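Local coordinates for peptidoglycan-recognition protein (Apis mellifera, PDB 5XZ3) that probably recognises bacterial peptidoglycan in honeybee innate immunity, through a domain of the N-acetylmuramoyl-L-alanine amidase family, at residues C7-K12 against A124-L129; W67-Y72 against W88-A93; K114-K119 against F157-Q162. All coordinates share one frame; numbering follows the deposited sequence.

Contact 1: C7-K12 against A124-L129; sequences CSEIIK and AHKLIL
Cys7 presses its sulfur against the backbone of helix 118-133, with SG 3.6 Å from Lys126 O and 3.8 Å from Leu127 CA. SG is thus set against one turn of main chain; the leucine's side chain is further off, the separation from Cys7 SG to Leu127 CD1 being 4.4 Å. Beside the sulfur, two aliphatic branches meet end on: Ile10 CD1 lies 3.8 Å from Leu127 CD1, and the two side chains cross at about a right angle. Their torsions account for this meeting. Ile10 holds CG1 opposite the carbonyl carbon (chi1 -64°) and continues nearly extended, which carries CD1 to the helix. In Leu127, chi1 (-177°) directs CG opposite the backbone N, and chi2 (63°) then turns CD1 to the isoleucine. The two residues that supply apolar surface from segment 7-12, Cys7 and Ile10, are the ends of a type I turn, closed by Ile10 N to Cys7 O at 3.2 Å, which brings SG and CD1 round to the same helix. At the solvent side the carboxylate of Glu9 approaches the lysine chain, OE2 4.3 Å from Lys126 CD. The opposite charges are near without touching: Glu9 OE1 and Lys126 NZ stand 5.0 Å apart, so any attraction is probably modest. Behind the apolar pair, Phe74 receives both Ile10 and Leu127, and Ile11 bonds by its backbone to Ile82 and Glu84. This is consistent with the N-terminal segment that peptidoglycan-recognition proteins add to the amidase-type core. With no hydrogen bond between the segments and only 169 Å² buried, the chemistry implies that shape and apolar contact, carried by Cys7, Ile10 and Leu127, hold the turn to the helix, with charge in a secondary role at the edge.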
ATOM      1  N   CYS A   7       2.685   6.934  12.602  1.00 48.61           N
ATOM      2  CA  CYS A   7       1.726   5.899  12.259  1.00 48.41           C
ATOM      3  C   CYS A   7       1.745   4.683  13.202  1.00 46.99           C
ATOM      4  O   CYS A   7       1.794   3.544  12.746  1.00 43.75           O
ATOM      5  CB  CYS A   7       1.904   5.480  10.801  1.00 49.11           C
ATOM      6  SG  CYS A   7       1.385   6.731   9.602  1.00 52.56           S
ATOM      7  N   SER A   8       1.666   4.935  14.513  1.00 47.35           N
ATOM      8  CA  SER A   8       1.410   3.869  15.524  1.00 47.67           C
ATOM      9  C   SER A   8       0.066   3.175  15.282  1.00 47.48           C
ATOM     10  O   SER A   8      -0.173   2.052  15.747  1.00 48.15           O
ATOM     11  CB  SER A   8       1.405   4.451  16.939  1.00 50.33           C
ATOM     12  OG  SER A   8       2.521   5.285  17.173  1.00 52.67           O
ATOM     13  N   GLU A   9      -0.794   3.885  14.554  1.00 47.05           N
ATOM     14  CA  GLU A   9      -2.116   3.462  14.082  1.00 47.63           C
ATOM     15  C   GLU A   9      -2.141   2.274  13.104  1.00 44.35           C
ATOM     16  O   GLU A   9      -3.191   1.646  12.922  1.00 44.02           O
ATOM     17  CB  GLU A   9      -2.813   4.673  13.433  1.00 50.33           C
ATOM     18  CG  GLU A   9      -1.839   5.766  12.996  1.00 52.54           C
ATOM     19  CD  GLU A   9      -2.505   6.934  12.301  1.00 55.70           C
ATOM     20  OE1 GLU A   9      -3.378   7.582  12.920  1.00 59.58           O
ATOM     21  OE2 GLU A   9      -2.137   7.218  11.137  1.00 56.75           O
ATOM     22  N   ILE A  10      -1.003   1.989  12.466  1.00 41.13           N
ATOM     23  CA  ILE A  10      -0.885   0.859  11.540  1.00 36.52           C
ATOM     24  C   ILE A  10      -1.286  -0.443  12.253  1.00 34.94           C
ATOM     25  O   ILE A  10      -0.754  -0.784  13.305  1.00 34.48           O
ATOM     26  CB  ILE A  10       0.541   0.712  10.947  1.00 35.35           C
ATOM     27  CG1 ILE A  10       0.930   1.927  10.091  1.00 34.88           C
ATOM     28  CG2 ILE A  10       0.641  -0.549  10.090  1.00 35.20           C
ATOM     29  CD1 ILE A  10       2.419   2.048   9.816  1.00 33.91           C
ATOM     30  N   ILE A  11      -2.228  -1.157  11.660  1.00 33.86           N
ATOM     31  CA  ILE A  11      -2.638  -2.470  12.155  1.00 34.36           C
ATOM     32  C   ILE A  11      -1.561  -3.465  11.711  1.00 33.76           C
ATOM     33  O   ILE A  11      -1.408  -3.716  10.520  1.00 31.62           O
ATOM     34  CB  ILE A  11      -4.031  -2.875  11.612  1.00 34.53           C
ATOM     35  CG1 ILE A  11      -5.125  -1.820  11.910  1.00 35.64           C
ATOM     36  CG2 ILE A  11      -4.420  -4.274  12.071  1.00 34.98           C
ATOM     37  CD1 ILE A  11      -5.306  -1.444  13.362  1.00 38.18           C
ATOM     38  N   LYS A  12      -0.813  -4.017  12.670  1.00 34.51           N
ATOM     39  CA  LYS A  12       0.313  -4.907  12.346  1.00 35.50           C
ATOM     40  C   LYS A  12      -0.156  -6.255  11.807  1.00 34.37           C
ATOM     41  O   LYS A  12      -1.281  -6.676  12.060  1.00 34.81           O
ATOM     42  CB  LYS A  12       1.240  -5.098  13.555  1.00 37.95           C
ATOM     43  CG  LYS A  12       1.962  -3.826  13.982  1.00 41.45           C
ATOM     44  CD  LYS A  12       2.644  -3.994  15.334  1.00 44.77           C
ATOM     45  CE  LYS A  12       4.062  -4.534  15.187  1.00 46.44           C
ATOM     46  NZ  LYS A  12       5.075  -3.479  14.873  1.00 49.07           N
ATOM     47  N   ALA A 124      -3.526   7.072   3.580  1.00 27.78           N
ATOM     48  CA  ALA A 124      -2.388   6.783   2.681  1.00 27.02           C
ATOM     49  C   ALA A 124      -1.389   7.926   2.678  1.00 27.03           C
ATOM     50  O   ALA A 124      -0.181   7.686   2.694  1.00 26.66           O
ATOM     51  CB  ALA A 124      -2.862   6.492   1.270  1.00 26.03           C
ATOM     52  N   HIS A 125      -1.884   9.161   2.685  1.00 27.49           N
ATOM     53  CA  HIS A 125      -0.972  10.310   2.681  1.00 29.56           C
ATOM     54  C   HIS A 125      -0.190  10.433   3.993  1.00 30.15           C
ATOM     55  O   HIS A 125       1.020  10.738   3.980  1.00 28.74           O
ATOM     56  CB  HIS A 125      -1.683  11.611   2.351  1.00 30.70           C
ATOM     57  CG  HIS A 125      -0.734  12.721   2.045  1.00 31.97           C
ATOM     58  ND1 HIS A 125      -0.014  12.771   0.872  1.00 32.66           N
ATOM     59  CD2 HIS A 125      -0.323  13.772   2.787  1.00 33.25           C
ATOM     60  CE1 HIS A 125       0.764  13.841   0.881  1.00 33.16           C
ATOM     61  NE2 HIS A 125       0.594  14.468   2.030  1.00 35.32           N
ATOM     62  N   LYS A 126      -0.865  10.144   5.109  1.00 30.58           N
ATOM     63  CA  LYS A 126      -0.200  10.118   6.415  1.00 32.15           C
ATOM     64  C   LYS A 126       0.870   9.027   6.465  1.00 30.17           C
ATOM     65  O   LYS A 126       1.936   9.229   7.060  1.00 29.55           O
ATOM     66  CB  LYS A 126      -1.195   9.938   7.568  1.00 35.00           C
ATOM     67  CG  LYS A 126      -1.972  11.194   7.942  1.00 39.59           C
ATOM     68  CD  LYS A 126      -2.916  10.903   9.112  1.00 41.43           C
ATOM     69  CE  LYS A 126      -4.229  11.673   9.014  1.00 44.13           C
ATOM     70  NZ  LYS A 126      -5.113  11.418  10.193  1.00 45.92           N
ATOM     71  N   LEU A 127       0.600   7.892   5.814  1.00 28.22           N
ATOM     72  CA  LEU A 127       1.553   6.806   5.789  1.00 27.48           C
ATOM     73  C   LEU A 127       2.845   7.230   5.082  1.00 26.59           C
ATOM     74  O   LEU A 127       3.942   6.877   5.521  1.00 26.70           O
ATOM     75  CB  LEU A 127       0.948   5.579   5.118  1.00 26.87           C
ATOM     76  CG  LEU A 127       1.791   4.312   5.066  1.00 26.34           C
ATOM     77  CD1 LEU A 127       2.119   3.744   6.436  1.00 26.50           C
ATOM     78  CD2 LEU A 127       1.066   3.276   4.213  1.00 25.66           C
ATOM     79  N   ILE A 128       2.695   7.983   3.998  1.00 25.33           N
ATOM     80  CA  ILE A 128       3.829   8.479   3.230  1.00 25.58           C
ATOM     81  C   ILE A 128       4.676   9.426   4.098  1.00 26.38           C
ATOM     82  O   ILE A 128       5.907   9.259   4.202  1.00 25.33           O
ATOM     83  CB  ILE A 128       3.375   9.113   1.889  1.00 25.18           C
ATOM     84  CG1 ILE A 128       2.900   7.994   0.939  1.00 25.57           C
ATOM     85  CG2 ILE A 128       4.522   9.892   1.237  1.00 25.66           C
ATOM     86  CD1 ILE A 128       1.987   8.455  -0.186  1.00 25.61           C
ATOM     87  N   LEU A 129       4.012  10.372   4.752  1.00 26.59           N
ATOM     88  CA  LEU A 129       4.694  11.289   5.675  1.00 28.00           C
ATOM     89  C   LEU A 129       5.414  10.563   6.819  1.00 28.52           C
ATOM     90  O   LEU A 129       6.544  10.908   7.137  1.00 28.52           O
ATOM     91  CB  LEU A 129       3.720  12.359   6.203  1.00 29.44           C
ATOM     92  CG  LEU A 129       3.115  13.343   5.162  1.00 30.19           C
ATOM     93  CD1 LEU A 129       2.130  14.286   5.846  1.00 31.68           C
ATOM     94  CD2 LEU A 129       4.164  14.157   4.407  1.00 31.27           C
TER

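Contact 2: W67-Y72 against W88-A93; sequences WHDIGY and WNHEGA
His68 turns the edge of its imidazole to the main chain of segment 88-93: NE2 donates to Glu91 O at 3.1 Å, almost straight at 169°, with the oxygen in the ring plane, although the donor is tilted from the plane of the carbonyl. Trp67 instead offers a face, and the methyl of Ala93 rests on it near the rim, CB lying 4.0 Å from Trp67 CE3. Ala93 CB therefore lies within reach of both aromatic rings, 4.1 Å from His68 CE1 as well. The backbone ties the same place together, since Ala93 N donates to Gly71 O at 2.9 Å. Further along, a water bridges Asp69 OD2 (2.6 Å) and His90 ND1 (2.7 Å), reaching the His90 ring at its edge; the other carboxylate oxygen, Asp69 OD1, forms a salt bridge with Arg13. Both segments lie in the amidase-family domain of this peptidoglycan-recognition protein. The contact joins two loops: one leads from helix 47-64, against which Ile70 packs, to strand 74-76, and the other passes from strand 82-84 to strand 102-107.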
ATOM      1  N   TRP A  67       3.135 -17.408  -3.738  1.00 33.36           N
ATOM      2  CA  TRP A  67       4.059 -16.302  -3.520  1.00 32.88           C
ATOM      3  C   TRP A  67       4.591 -16.375  -2.095  1.00 32.91           C
ATOM      4  O   TRP A  67       3.987 -17.014  -1.242  1.00 32.08           O
ATOM      5  CB  TRP A  67       3.355 -14.973  -3.729  1.00 32.86           C
ATOM      6  CG  TRP A  67       2.957 -14.659  -5.133  1.00 33.62           C
ATOM      7  CD1 TRP A  67       3.109 -15.447  -6.253  1.00 34.56           C
ATOM      8  CD2 TRP A  67       2.279 -13.482  -5.561  1.00 33.30           C
ATOM      9  NE1 TRP A  67       2.585 -14.809  -7.351  1.00 34.77           N
ATOM     10  CE2 TRP A  67       2.061 -13.606  -6.955  1.00 33.61           C
ATOM     11  CE3 TRP A  67       1.818 -12.334  -4.896  1.00 33.05           C
ATOM     12  CZ2 TRP A  67       1.419 -12.610  -7.709  1.00 34.05           C
ATOM     13  CZ3 TRP A  67       1.177 -11.333  -5.650  1.00 33.50           C
ATOM     14  CH2 TRP A  67       0.983 -11.490  -7.041  1.00 33.81           C
ATOM     15  N   HIS A  68       5.707 -15.686  -1.857  1.00 33.06           N
ATOM     16  CA  HIS A  68       6.409 -15.700  -0.578  1.00 33.89           C
ATOM     17  C   HIS A  68       5.603 -15.036   0.555  1.00 32.97           C
ATOM     18  O   HIS A  68       5.795 -15.349   1.728  1.00 32.90           O
ATOM     19  CB  HIS A  68       7.825 -15.076  -0.725  1.00 36.61           C
ATOM     20  CG  HIS A  68       7.830 -13.631  -1.154  1.00 39.10           C
ATOM     21  ND1 HIS A  68       7.531 -13.225  -2.441  1.00 40.72           N
ATOM     22  CD2 HIS A  68       8.124 -12.499  -0.465  1.00 39.14           C
ATOM     23  CE1 HIS A  68       7.626 -11.908  -2.520  1.00 41.01           C
ATOM     24  NE2 HIS A  68       7.979 -11.442  -1.334  1.00 40.59           N
ATOM     25  N   ASP A  69       4.686 -14.143   0.190  1.00 31.60           N
ATOM     26  CA  ASP A  69       4.021 -13.249   1.147  1.00 30.30           C
ATOM     27  C   ASP A  69       2.803 -12.614   0.464  1.00 28.76           C
ATOM     28  O   ASP A  69       2.638 -12.746  -0.750  1.00 28.13           O
ATOM     29  CB  ASP A  69       5.018 -12.159   1.570  1.00 31.01           C
ATOM     30  CG  ASP A  69       4.713 -11.561   2.939  1.00 32.84           C
ATOM     31  OD1 ASP A  69       3.621 -11.806   3.481  1.00 30.95           O
ATOM     32  OD2 ASP A  69       5.601 -10.852   3.481  1.00 33.16           O
ATOM     33  N   ILE A  70       1.946 -11.939   1.234  1.00 28.07           N
ATOM     34  CA  ILE A  70       0.996 -10.987   0.639  1.00 28.14           C
ATOM     35  C   ILE A  70       1.840  -9.965  -0.140  1.00 27.83           C
ATOM     36  O   ILE A  70       2.927  -9.545   0.326  1.00 27.46           O
ATOM     37  CB  ILE A  70       0.052 -10.323   1.674  1.00 29.12           C
ATOM     38  CG1 ILE A  70      -1.021  -9.469   0.949  1.00 30.16           C
ATOM     39  CG2 ILE A  70       0.856  -9.579   2.753  1.00 29.48           C
ATOM     40  CD1 ILE A  70      -2.261  -9.101   1.746  1.00 30.64           C
ATOM     41  N   GLY A  71       1.388  -9.636  -1.345  1.00 27.63           N
ATOM     42  CA  GLY A  71       2.204  -8.879  -2.298  1.00 26.48           C
ATOM     43  C   GLY A  71       2.323  -7.391  -2.013  1.00 26.22           C
ATOM     44  O   GLY A  71       3.270  -6.740  -2.484  1.00 25.07           O
ATOM     45  N   TYR A  72       1.367  -6.847  -1.252  1.00 25.46           N
ATOM     46  CA  TYR A  72       1.312  -5.396  -1.003  1.00 25.01           C
ATOM     47  C   TYR A  72       2.009  -4.985   0.289  1.00 24.68           C
ATOM     48  O   TYR A  72       1.912  -5.693   1.290  1.00 24.86           O
ATOM     49  CB  TYR A  72      -0.142  -4.926  -0.957  1.00 24.93           C
ATOM     50  CG  TYR A  72      -0.942  -5.192  -2.209  1.00 25.48           C
ATOM     51  CD1 TYR A  72      -0.611  -4.569  -3.420  1.00 25.75           C
ATOM     52  CD2 TYR A  72      -2.059  -6.043  -2.183  1.00 26.35           C
ATOM     53  CE1 TYR A  72      -1.369  -4.768  -4.562  1.00 25.99           C
ATOM     54  CE2 TYR A  72      -2.828  -6.261  -3.335  1.00 26.23           C
ATOM     55  CZ  TYR A  72      -2.466  -5.626  -4.516  1.00 27.03           C
ATOM     56  OH  TYR A  72      -3.211  -5.819  -5.665  1.00 27.65           O
ATOM     57  N   TRP A  88       7.268  -2.132   5.781  1.00 25.80           N
ATOM     58  CA  TRP A  88       8.302  -1.197   5.314  1.00 26.51           C
ATOM     59  C   TRP A  88       9.578  -1.915   4.849  1.00 26.88           C
ATOM     60  O   TRP A  88      10.292  -1.403   3.992  1.00 27.71           O
ATOM     61  CB  TRP A  88       8.734  -0.257   6.445  1.00 27.42           C
ATOM     62  CG  TRP A  88       7.733   0.732   6.953  1.00 28.03           C
ATOM     63  CD1 TRP A  88       7.208   0.795   8.221  1.00 29.02           C
ATOM     64  CD2 TRP A  88       7.175   1.835   6.235  1.00 28.18           C
ATOM     65  NE1 TRP A  88       6.347   1.858   8.326  1.00 29.49           N
ATOM     66  CE2 TRP A  88       6.306   2.515   7.124  1.00 28.25           C
ATOM     67  CE3 TRP A  88       7.306   2.306   4.915  1.00 27.64           C
ATOM     68  CZ2 TRP A  88       5.580   3.647   6.742  1.00 28.66           C
ATOM     69  CZ3 TRP A  88       6.586   3.441   4.536  1.00 28.57           C
ATOM     70  CH2 TRP A  88       5.723   4.089   5.450  1.00 27.87           C
ATOM     71  N   ASN A  89       9.880  -3.073   5.449  1.00 26.84           N
ATOM     72  CA  ASN A  89      11.212  -3.662   5.318  1.00 27.35           C
ATOM     73  C   ASN A  89      11.363  -4.832   4.353  1.00 27.48           C
ATOM     74  O   ASN A  89      12.489  -5.169   4.007  1.00 27.93           O
ATOM     75  CB  ASN A  89      11.758  -4.087   6.677  1.00 27.80           C
ATOM     76  CG  ASN A  89      12.235  -2.915   7.484  1.00 28.62           C
ATOM     77  OD1 ASN A  89      13.301  -2.325   7.210  1.00 31.07           O
ATOM     78  ND2 ASN A  89      11.447  -2.536   8.454  1.00 27.26           N
ATOM     79  N   HIS A  90      10.254  -5.440   3.936  1.00 26.72           N
ATOM     80  CA  HIS A  90      10.313  -6.670   3.138  1.00 27.97           C
ATOM     81  C   HIS A  90       9.925  -6.405   1.699  1.00 28.11           C
ATOM     82  O   HIS A  90       8.925  -5.733   1.453  1.00 29.04           O
ATOM     83  CB  HIS A  90       9.372  -7.738   3.698  1.00 27.69           C
ATOM     84  CG  HIS A  90       9.606  -8.079   5.132  1.00 29.39           C
ATOM     85  ND1 HIS A  90       8.693  -8.802   5.868  1.00 30.07           N
ATOM     86  CD2 HIS A  90      10.616  -7.771   5.984  1.00 29.74           C
ATOM     87  CE1 HIS A  90       9.141  -8.948   7.103  1.00 30.81           C
ATOM     88  NE2 HIS A  90      10.310  -8.340   7.196  1.00 30.83           N
ATOM     89  N   GLU A  91      10.707  -6.925   0.749  1.00 30.06           N
ATOM     90  CA  GLU A  91      10.401  -6.778  -0.678  1.00 30.14           C
ATOM     91  C   GLU A  91       9.040  -7.422  -0.988  1.00 30.09           C
ATOM     92  O   GLU A  91       8.797  -8.577  -0.635  1.00 29.21           O
ATOM     93  CB  GLU A  91      11.525  -7.405  -1.516  1.00 33.34           C
ATOM     94  CG  GLU A  91      11.306  -7.379  -3.018  1.00 36.28           C
ATOM     95  CD  GLU A  91      12.291  -8.234  -3.793  1.00 40.08           C
ATOM     96  OE1 GLU A  91      13.461  -8.386  -3.339  1.00 41.36           O
ATOM     97  OE2 GLU A  91      11.893  -8.728  -4.878  1.00 41.91           O
ATOM     98  N   GLY A  92       8.164  -6.656  -1.642  1.00 28.62           N
ATOM     99  CA  GLY A  92       6.828  -7.114  -2.016  1.00 28.11           C
ATOM    100  C   GLY A  92       6.763  -7.761  -3.391  1.00 27.50           C
ATOM    101  O   GLY A  92       7.793  -8.109  -3.971  1.00 27.32           O
ATOM    102  N   ALA A  93       5.539  -7.946  -3.886  1.00 26.92           N
ATOM    103  CA  ALA A  93       5.278  -8.517  -5.221  1.00 26.83           C
ATOM    104  C   ALA A  93       4.036  -7.809  -5.737  1.00 26.52           C
ATOM    105  O   ALA A  93       2.911  -8.321  -5.649  1.00 26.15           O
ATOM    106  CB  ALA A  93       5.056 -10.026  -5.130  1.00 27.65           C
TER
HETATM  107  O   HOH W   1       6.286  -9.969   5.846  1.00 31.95           O

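Contact 3: K114-K119 against F157-Q162; sequences KSASNK and FELYKQ
Water-mediated bonding links Ser115 to Glu158: the water is 2.7 Å from Ser115 OG and donates to Glu158 OE2 at 2.8 Å. The other carboxylate oxygen is held within its own helix, because Lys161 NZ forms a salt bridge with Glu158 OE1 at 2.8 Å, arriving on the syn side and 30° out of the carboxylate plane. The lysine chain that gets there passes over the Phe157 ring, with CE above its centre. With CG opposite the carbonyl carbon (chi1 -71°), the glutamate lays its aliphatic part on the main chain of segment 114-119, Glu158 CB 3.4 Å from Lys114 O and Glu158 CG 3.5 Å from Lys114 N; a bend at chi2 (-52°) then turns the carboxylate aside toward the water and Lys161 NZ. With an alanine at Glu158, the bridging water would probably lose its acceptor and the ammonium of Lys161 its salt-bridge mate. One turn on, the extended side chain of Gln162 brings its terminal amide alongside the backbone of Ala116. On the buried side Ala116 CB meets Leu159 CD1 at 4.2 Å, and both residues also pack on Phe107 and Phe111, which connects the contact to the central sheet. The amine of Lys114 forms a salt bridge with Glu43. Ser117 then stands at the N-cap of helix 118-133, its OG accepting from Met120 N. The segments thus pair the lead-in to an N-capped helix with the short helix 157-163, which flank one another beside the mixed sheet of the amidase-type alpha/beta fold.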
ATOM      1  N   LYS A 114     -14.957   5.258  -9.323  1.00 32.53           N
ATOM      2  CA  LYS A 114     -15.355   6.009  -8.137  1.00 33.53           C
ATOM      3  C   LYS A 114     -14.159   6.413  -7.308  1.00 31.52           C
ATOM      4  O   LYS A 114     -13.149   5.712  -7.277  1.00 31.07           O
ATOM      5  CB  LYS A 114     -16.384   5.252  -7.283  1.00 36.55           C
ATOM      6  CG  LYS A 114     -15.875   3.985  -6.650  1.00 37.03           C
ATOM      7  CD  LYS A 114     -16.860   3.468  -5.626  1.00 40.37           C
ATOM      8  CE  LYS A 114     -16.647   1.985  -5.482  1.00 41.41           C
ATOM      9  NZ  LYS A 114     -15.222   1.778  -5.084  1.00 41.71           N
ATOM     10  N   SER A 115     -14.284   7.569  -6.671  1.00 31.09           N
ATOM     11  CA  SER A 115     -13.241   8.131  -5.806  1.00 30.79           C
ATOM     12  C   SER A 115     -13.110   7.310  -4.546  1.00 29.69           C
ATOM     13  O   SER A 115     -14.066   6.646  -4.120  1.00 28.86           O
ATOM     14  CB  SER A 115     -13.617   9.556  -5.411  1.00 32.17           C
ATOM     15  OG  SER A 115     -13.522  10.425  -6.511  1.00 35.88           O
ATOM     16  N   ALA A 116     -11.917   7.339  -3.959  1.00 27.80           N
ATOM     17  CA  ALA A 116     -11.709   6.826  -2.608  1.00 28.48           C
ATOM     18  C   ALA A 116     -12.216   7.905  -1.678  1.00 29.02           C
ATOM     19  O   ALA A 116     -12.169   9.082  -2.031  1.00 28.62           O
ATOM     20  CB  ALA A 116     -10.227   6.559  -2.342  1.00 27.17           C
ATOM     21  N   SER A 117     -12.710   7.496  -0.506  1.00 30.15           N
ATOM     22  CA  SER A 117     -13.165   8.432   0.518  1.00 32.22           C
ATOM     23  C   SER A 117     -12.009   9.277   1.040  1.00 32.78           C
ATOM     24  O   SER A 117     -10.840   8.880   0.930  1.00 31.07           O
ATOM     25  CB  SER A 117     -13.803   7.674   1.684  1.00 33.04           C
ATOM     26  OG  SER A 117     -12.796   7.008   2.433  1.00 31.68           O
ATOM     27  N   ASN A 118     -12.352  10.439   1.604  1.00 33.90           N
ATOM     28  CA  ASN A 118     -11.401  11.307   2.296  1.00 35.05           C
ATOM     29  C   ASN A 118     -10.557  10.585   3.341  1.00 34.44           C
ATOM     30  O   ASN A 118      -9.342  10.774   3.378  1.00 33.18           O
ATOM     31  CB  ASN A 118     -12.125  12.483   2.939  1.00 37.54           C
ATOM     32  CG  ASN A 118     -12.492  13.546   1.938  1.00 39.62           C
ATOM     33  OD1 ASN A 118     -11.865  13.664   0.892  1.00 40.59           O
ATOM     34  ND2 ASN A 118     -13.513  14.331   2.254  1.00 41.89           N
ATOM     35  N   LYS A 119     -11.196   9.753   4.162  1.00 34.15           N
ATOM     36  CA  LYS A 119     -10.475   9.005   5.191  1.00 34.37           C
ATOM     37  C   LYS A 119      -9.440   8.017   4.637  1.00 32.15           C
ATOM     38  O   LYS A 119      -8.370   7.867   5.227  1.00 31.24           O
ATOM     39  CB  LYS A 119     -11.420   8.357   6.207  1.00 36.69           C
ATOM     40  CG  LYS A 119     -12.353   7.278   5.687  1.00 39.14           C
ATOM     41  CD  LYS A 119     -13.087   6.583   6.841  1.00 42.48           C
ATOM     42  CE  LYS A 119     -14.164   7.467   7.441  1.00 44.17           C
ATOM     43  NZ  LYS A 119     -14.484   7.066   8.835  1.00 47.46           N
ATOM     44  N   PHE A 157      -8.666   5.158 -12.419  1.00 26.18           N
ATOM     45  CA  PHE A 157      -8.617   6.541 -12.909  1.00 25.84           C
ATOM     46  C   PHE A 157      -9.065   7.562 -11.855  1.00 25.23           C
ATOM     47  O   PHE A 157      -8.446   8.613 -11.706  1.00 24.68           O
ATOM     48  CB  PHE A 157      -9.470   6.655 -14.185  1.00 26.82           C
ATOM     49  CG  PHE A 157      -9.404   7.999 -14.858  1.00 27.68           C
ATOM     50  CD1 PHE A 157      -8.182   8.679 -15.018  1.00 27.25           C
ATOM     51  CD2 PHE A 157     -10.561   8.581 -15.353  1.00 28.19           C
ATOM     52  CE1 PHE A 157      -8.143   9.910 -15.662  1.00 28.07           C
ATOM     53  CE2 PHE A 157     -10.526   9.826 -15.988  1.00 29.52           C
ATOM     54  CZ  PHE A 157      -9.321  10.490 -16.143  1.00 29.07           C
ATOM     55  N   GLU A 158     -10.133   7.248 -11.130  1.00 25.47           N
ATOM     56  CA  GLU A 158     -10.693   8.205 -10.180  1.00 25.53           C
ATOM     57  C   GLU A 158      -9.714   8.432  -9.029  1.00 25.08           C
ATOM     58  O   GLU A 158      -9.402   9.585  -8.701  1.00 25.25           O
ATOM     59  CB  GLU A 158     -12.096   7.793  -9.696  1.00 27.02           C
ATOM     60  CG  GLU A 158     -13.194   7.921 -10.762  1.00 28.28           C
ATOM     61  CD  GLU A 158     -13.205   9.316 -11.404  1.00 29.49           C
ATOM     62  OE1 GLU A 158     -13.092   9.380 -12.652  1.00 29.31           O
ATOM     63  OE2 GLU A 158     -13.268  10.353 -10.664  1.00 29.48           O
ATOM     64  N   LEU A 159      -9.207   7.337  -8.458  1.00 24.62           N
ATOM     65  CA  LEU A 159      -8.189   7.422  -7.394  1.00 24.13           C
ATOM     66  C   LEU A 159      -6.888   8.054  -7.873  1.00 23.69           C
ATOM     67  O   LEU A 159      -6.245   8.812  -7.137  1.00 23.62           O
ATOM     68  CB  LEU A 159      -7.915   6.045  -6.773  1.00 23.25           C
ATOM     69  CG  LEU A 159      -6.704   5.901  -5.825  1.00 24.07           C
ATOM     70  CD1 LEU A 159      -6.781   6.919  -4.679  1.00 23.41           C
ATOM     71  CD2 LEU A 159      -6.639   4.484  -5.282  1.00 23.59           C
ATOM     72  N   TYR A 160      -6.476   7.699  -9.082  1.00 24.31           N
ATOM     73  CA  TYR A 160      -5.305   8.330  -9.697  1.00 24.22           C
ATOM     74  C   TYR A 160      -5.359   9.851  -9.719  1.00 24.40           C
ATOM     75  O   TYR A 160      -4.390  10.521  -9.324  1.00 24.67           O
ATOM     76  CB  TYR A 160      -5.063   7.775 -11.087  1.00 24.03           C
ATOM     77  CG  TYR A 160      -3.781   8.242 -11.704  1.00 24.09           C
ATOM     78  CD1 TYR A 160      -2.551   7.773 -11.229  1.00 24.02           C
ATOM     79  CD2 TYR A 160      -3.782   9.171 -12.756  1.00 24.95           C
ATOM     80  CE1 TYR A 160      -1.361   8.216 -11.773  1.00 24.31           C
ATOM     81  CE2 TYR A 160      -2.577   9.621 -13.325  1.00 25.32           C
ATOM     82  CZ  TYR A 160      -1.379   9.124 -12.824  1.00 24.99           C
ATOM     83  OH  TYR A 160      -0.195   9.517 -13.382  1.00 25.06           O
ATOM     84  N   LYS A 161      -6.478  10.413 -10.172  1.00 24.61           N
ATOM     85  CA  LYS A 161      -6.642  11.866 -10.168  1.00 24.67           C
ATOM     86  C   LYS A 161      -6.551  12.438  -8.757  1.00 24.37           C
ATOM     87  O   LYS A 161      -6.053  13.536  -8.577  1.00 24.53           O
ATOM     88  CB  LYS A 161      -7.972  12.269 -10.830  1.00 25.15           C
ATOM     89  CG  LYS A 161      -7.938  12.153 -12.353  1.00 25.61           C
ATOM     90  CD  LYS A 161      -9.312  12.384 -12.968  1.00 26.48           C
ATOM     91  CE  LYS A 161     -10.334  11.320 -12.577  1.00 26.07           C
ATOM     92  NZ  LYS A 161     -11.663  11.699 -13.161  1.00 27.22           N
ATOM     93  N   GLN A 162      -6.986  11.668  -7.761  1.00 24.24           N
ATOM     94  CA  GLN A 162      -6.906  12.105  -6.364  1.00 25.19           C
ATOM     95  C   GLN A 162      -5.482  12.167  -5.860  1.00 24.41           C
ATOM     96  O   GLN A 162      -5.125  13.121  -5.166  1.00 24.75           O
ATOM     97  CB  GLN A 162      -7.705  11.180  -5.458  1.00 25.73           C
ATOM     98  CG  GLN A 162      -9.192  11.325  -5.662  1.00 27.66           C
ATOM     99  CD  GLN A 162      -9.968  10.436  -4.729  1.00 28.44           C
ATOM    100  OE1 GLN A 162     -10.544  10.902  -3.755  1.00 31.12           O
ATOM    101  NE2 GLN A 162      -9.980   9.166  -5.013  1.00 27.23           N
TER
HETATM  102  O   HOH W   2     -15.215  10.288  -8.601  1.00 44.55           O

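In the fold
Contacts 1 and 3 both use helix 118-133, the first part-way along it and the second at its start, and both pack on strand 102-107; their centres are about 18 Å apart and they do not touch. Contact 2 joins loops at the strand ends. Its centre is about 17 Å from that of contact 1, yet the two meet through Trp88, whose CH2 is 3.3 Å from Leu127 O. Contacts 2 and 3, about 24 Å apart between centres, lie on opposite sides of the chain's centre. Along the chain, contact 2 falls between the segments of contact 1, and those of contacts 1 and 3 alternate. Together they join the N-terminal turn, the loops after helix 47-64 and strand 82-84, and the last helix to one core.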